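Local structure of chorismate mutase and shikimate 5-dehydrogenase fusion protein (Clostridium acetobutylicum, 3FBT) at residues Ile86-Thr91 with Ala133-Leu138; Asn235-Leu240 with Val267-Ile272. The protein probably catalyses the reversible NADPH-linked reduction of 3-dehydroshikimate to shikimate through this dehydrogenase part of a longer fusion with chorismate mutase. All blocks are in the same frame, centred on the assembly; numbering follows the deposited sequence.

Contact 1 (Ile86-Thr91 with Ala133-Leu138). With SO4 (sulfate ion), chain F.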
# COMPACT_ATOMS: atom_id res chain seq x y z
N ILE A 86 2.02 19.12 22.76
CA ILE A 86 3.02 19.52 21.80
C ILE A 86 2.34 20.35 20.75
O ILE A 86 2.92 21.27 20.23
CB ILE A 86 3.73 18.29 21.19
CG1 ILE A 86 4.54 17.56 22.25
CG2 ILE A 86 4.65 18.73 20.02
CD1 ILE A 86 5.15 16.16 21.82
N GLY A 87 1.10 20.02 20.43
CA GLY A 87 0.38 20.66 19.33
C GLY A 87 0.62 20.08 17.92
O GLY A 87 0.42 20.77 16.94
N ALA A 88 1.06 18.83 17.79
CA ALA A 88 1.38 18.31 16.45
C ALA A 88 1.42 16.80 16.54
O ALA A 88 1.85 16.23 17.53
CB ALA A 88 2.76 18.84 15.95
N VAL A 89 0.98 16.16 15.48
CA VAL A 89 0.92 14.71 15.46
C VAL A 89 1.84 14.27 14.40
O VAL A 89 1.77 14.79 13.28
CB VAL A 89 -0.57 14.27 15.21
CG1 VAL A 89 -0.64 12.87 14.66
CG2 VAL A 89 -1.36 14.39 16.57
N ASN A 90 2.76 13.33 14.68
CA ASN A 90 3.50 12.79 13.51
C ASN A 90 3.23 11.31 13.28
O ASN A 90 3.88 10.73 12.43
CB ASN A 90 5.02 12.96 13.66
CG ASN A 90 5.57 12.00 14.66
OD1 ASN A 90 4.83 11.57 15.52
ND2 ASN A 90 6.85 11.62 14.55
N THR A 91 2.31 10.69 14.03
CA THR A 91 2.09 9.23 13.93
C THR A 91 0.56 8.93 14.02
O THR A 91 -0.10 9.46 14.92
CB THR A 91 2.77 8.46 15.09
OG1 THR A 91 4.18 8.69 15.10
CG2 THR A 91 2.47 6.94 15.06
N ALA A 133 11.50 20.06 14.65
CA ALA A 133 11.06 19.39 15.85
C ALA A 133 11.14 20.22 17.11
O ALA A 133 11.03 19.68 18.18
CB ALA A 133 11.73 17.99 16.04
N ALA A 134 11.28 21.53 17.02
CA ALA A 134 11.35 22.34 18.26
C ALA A 134 10.21 22.15 19.23
O ALA A 134 10.40 22.19 20.44
CB ALA A 134 11.50 23.83 17.95
N ARG A 135 9.00 22.00 18.71
CA ARG A 135 7.86 21.85 19.58
C ARG A 135 8.00 20.65 20.52
O ARG A 135 7.79 20.74 21.77
CB ARG A 135 6.62 21.69 18.71
CG ARG A 135 6.24 22.95 18.02
CD ARG A 135 4.89 22.82 17.22
NE ARG A 135 5.10 21.96 16.06
CZ ARG A 135 4.51 22.14 14.88
NH1 ARG A 135 3.67 23.16 14.71
NH2 ARG A 135 4.76 21.31 13.87
N ALA A 136 8.34 19.50 19.93
CA ALA A 136 8.45 18.29 20.76
C ALA A 136 9.66 18.36 21.69
O ALA A 136 9.58 17.94 22.79
CB ALA A 136 8.51 17.04 19.89
N VAL A 137 10.77 18.89 21.23
CA VAL A 137 11.99 19.06 22.06
C VAL A 137 11.69 20.01 23.28
O VAL A 137 12.08 19.72 24.41
CB VAL A 137 13.10 19.64 21.16
CG1 VAL A 137 14.30 20.26 21.92
CG2 VAL A 137 13.57 18.64 20.16
N LEU A 138 10.97 21.12 23.06
CA LEU A 138 10.63 22.08 24.13
C LEU A 138 9.66 21.46 25.14
O LEU A 138 9.82 21.64 26.35
CB LEU A 138 10.00 23.36 23.55
CG LEU A 138 10.92 24.22 22.67
CD1 LEU A 138 10.17 25.24 21.80
CD2 LEU A 138 12.07 24.92 23.51
S SO4 F . 3.40 21.18 10.14
O1 SO4 F . 4.64 21.45 10.89
O2 SO4 F . 3.17 22.17 9.07
O3 SO4 F . 3.56 19.88 9.54
O4 SO4 F . 2.31 21.41 11.06

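Contact 2 (Asn235-Leu240 with Val267-Ile272)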
# COMPACT_ATOMS: atom_id res chain seq x y z
N ASN A 235 24.77 13.62 17.22
CA ASN A 235 23.92 13.86 16.01
C ASN A 235 22.55 13.15 16.13
O ASN A 235 22.33 12.49 17.10
CB ASN A 235 24.60 13.45 14.73
CG ASN A 235 24.75 11.93 14.61
OD1 ASN A 235 23.94 11.16 15.12
ND2 ASN A 235 25.82 11.49 13.96
N GLY A 236 21.62 13.28 15.17
CA GLY A 236 20.27 12.85 15.48
C GLY A 236 19.91 11.45 15.04
O GLY A 236 18.73 11.15 14.94
N LEU A 237 20.89 10.61 14.74
CA LEU A 237 20.62 9.26 14.24
C LEU A 237 19.84 8.37 15.20
O LEU A 237 18.85 7.73 14.82
CB LEU A 237 21.89 8.59 13.76
CG LEU A 237 21.76 7.28 13.01
CD1 LEU A 237 20.66 7.35 11.89
CD2 LEU A 237 23.16 7.02 12.42
N TYR A 238 20.21 8.41 16.48
CA TYR A 238 19.51 7.60 17.42
C TYR A 238 18.05 8.03 17.55
O TYR A 238 17.16 7.23 17.81
CB TYR A 238 20.22 7.61 18.78
CG TYR A 238 19.86 6.40 19.57
CD1 TYR A 238 20.44 5.16 19.28
CD2 TYR A 238 18.91 6.47 20.56
CE1 TYR A 238 20.05 4.02 19.97
CE2 TYR A 238 18.53 5.34 21.29
CZ TYR A 238 19.10 4.12 20.98
OH TYR A 238 18.71 3.00 21.72
N MET A 239 17.78 9.33 17.41
CA MET A 239 16.44 9.81 17.48
C MET A 239 15.64 9.26 16.27
O MET A 239 14.57 8.78 16.44
CB MET A 239 16.43 11.37 17.47
CG MET A 239 15.00 12.00 17.49
SD MET A 239 15.10 13.85 17.64
CE MET A 239 13.39 14.35 17.50
N LEU A 240 16.17 9.39 15.06
CA LEU A 240 15.51 8.87 13.89
C LEU A 240 15.17 7.39 14.05
O LEU A 240 14.05 6.98 13.77
CB LEU A 240 16.40 9.05 12.68
CG LEU A 240 15.78 8.64 11.33
CD1 LEU A 240 14.64 9.62 10.92
CD2 LEU A 240 16.94 8.68 10.30
N VAL A 267 23.98 -0.14 11.69
CA VAL A 267 23.82 -0.29 10.24
C VAL A 267 23.62 1.04 9.52
O VAL A 267 24.30 1.32 8.51
CB VAL A 267 22.63 -1.13 9.82
CG1 VAL A 267 22.37 -0.88 8.36
CG2 VAL A 267 22.85 -2.59 10.08
N LEU A 268 22.65 1.85 9.98
CA LEU A 268 22.40 3.14 9.32
C LEU A 268 23.60 4.07 9.41
O LEU A 268 23.87 4.80 8.47
CB LEU A 268 21.16 3.85 9.89
CG LEU A 268 19.88 3.77 9.07
CD1 LEU A 268 19.91 4.72 7.82
CD2 LEU A 268 19.51 2.29 8.69
N GLU A 269 24.31 4.05 10.54
CA GLU A 269 25.45 4.97 10.72
C GLU A 269 26.50 4.76 9.64
O GLU A 269 26.92 5.72 8.98
CB GLU A 269 26.07 4.90 12.11
CG GLU A 269 27.10 5.99 12.38
CD GLU A 269 27.70 5.88 13.75
OE1 GLU A 269 27.98 4.75 14.18
OE2 GLU A 269 27.89 6.91 14.43
N GLU A 270 26.88 3.50 9.44
CA GLU A 270 27.74 3.12 8.32
C GLU A 270 27.10 3.51 7.01
O GLU A 270 27.71 4.16 6.17
CB GLU A 270 27.95 1.62 8.29
CG GLU A 270 28.44 1.03 9.60
CD GLU A 270 29.54 1.85 10.27
OE1 GLU A 270 30.49 2.31 9.57
OE2 GLU A 270 29.43 2.02 11.52
N LYS A 271 25.88 3.10 6.77
CA LYS A 271 25.35 3.42 5.47
C LYS A 271 25.45 4.92 5.20
O LYS A 271 25.76 5.32 4.10
CB LYS A 271 23.92 2.91 5.31
CG LYS A 271 23.21 3.32 4.04
CD LYS A 271 21.99 2.44 3.90
CE LYS A 271 21.34 2.53 2.54
NZ LYS A 271 20.45 1.31 2.29
N ILE A 272 25.21 5.76 6.22
CA ILE A 272 25.24 7.20 5.99
C ILE A 272 26.65 7.76 5.74
O ILE A 272 26.84 8.60 4.88
CB ILE A 272 24.52 8.02 7.10
CG1 ILE A 272 23.06 7.58 7.24
CG2 ILE A 272 24.64 9.54 6.82
CD1 ILE A 272 22.23 8.45 8.11
O HOH W 1 25.80 8.46 13.54

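Contact 1 (Ile86-Thr91 with Ala133-Leu138)
I86 and A136 form the tightly packed end of this contact, an example of how two domains can meet through one branched side chain laid against the first turn of a helix, at A136 and the CB of R135. The two branches of I86 share the work. CG2, held anti to the backbone N by a chi1 of -66°, reaches the start of the opposing helix, 3.8 Å from the backbone N of A136 and equally near CB of R135. CD1, at the end of the other branch, rests 4.0 Å from CB of A136. The short methyl of A136 lets the isoleucine lie close to the helix. Y106 of helix 105-115 touches I86, and D105, predicted to bind shikimate, touches A136.

The other side is looser and polar. Past I86 the chain turns at G87, whose positive phi ends helix 81-86, and A88 then directs its methyl at the guanidinium of R135. A88 CB sits over one face of that group, displaced toward its rim and 3.8 Å from NH2, in simple van der Waals contact. R135 is bent at chi3 (-70°), which turns its head along the loop toward a sulfate ion, probably from the crystallisation liquor. The sulfate lies at the guanidinium edge, near its plane, and NH2 donates to O1 over 3.0 Å, although the bond is bent, at 144°. The backbone N of K69, the predicted proton acceptor, binds the same ion, which in this crystal links the two domains beside the partly exposed R135. This is the interdomain cleft of the shikimate dehydrogenase fold, where the first helix of the Rossmann-type domain, following the glycine-rich turn predicted to bind NADP(+), faces the substrate-binding domain.

Contact 2 (Asn235-Leu240 with Val267-Ile272)
With CG anti to the backbone N (chi1 -171°), L237 spreads its two methyls against helix 258-273: CD2 meets E269, and CD1 meets L268 and I272. The contact packs that helix against the start of helix 237-252. E269 has its own CG anti to N and runs on extended, carrying its carboxylate past the apolar contact while its CA and CB stay behind to meet the leucine. CD2 of L237 presses on this inner part, 3.5 Å from CA of E269 and nearly as close to CB, a close fit of methyl against helix backbone. The second methyl, CD1, takes the other flank. It lies 4.1 Å from CB of L268, whose side chain crosses that of L237 at about a right angle, and 4.2 Å from CD1 of I272, one turn farther along. Y22 of helix 19-31, in the substrate-binding domain, also touches L268.

The leucine is set at the very start of helix 237-252, just after the N-cap residue G236, itself predicted to bind NADP(+). There N235 forms an Asx turn: its OD1 accepts from the backbone N of L237 at 3.1 Å, in a nearly straight bond of 169°, with the donor lying above the carbonyl plane. Through this turn the chain passes from strand 232-234, at the edge of the parallel Rossmann-type sheet, into the helix.

A water-mediated link runs beside the apolar contact. The water accepts from ND2 of N235 and donates to OE2 of E269 at 2.8 Å, joining the helix start to the carboxylate without a direct hydrogen bond between the segments. ND2 of N235 is also bonded to the carbonyl O of V218.

From the N terminus, the chain first builds the mixed sheet of the substrate-binding domain. Contact 1 then closes a loop of 41 residues that holds the last strands of that sheet, helix 105-115 and strand 124-128, the first step into the parallel sheet. The rest of that sheet follows, and only after its final strand, 232-234, does contact 2 open, closing a hairpin of two helices, 237-252 and 258-273, over 26 residues that are mostly their own turns. The two loops thus lie in series, neither nested nor crossed. Their centres are 21 Å apart, yet their edges touch where CB of A133 meets CE of M239 at 4.3 Å, placing helix 237-252 alongside the cleft that contact 1 spans.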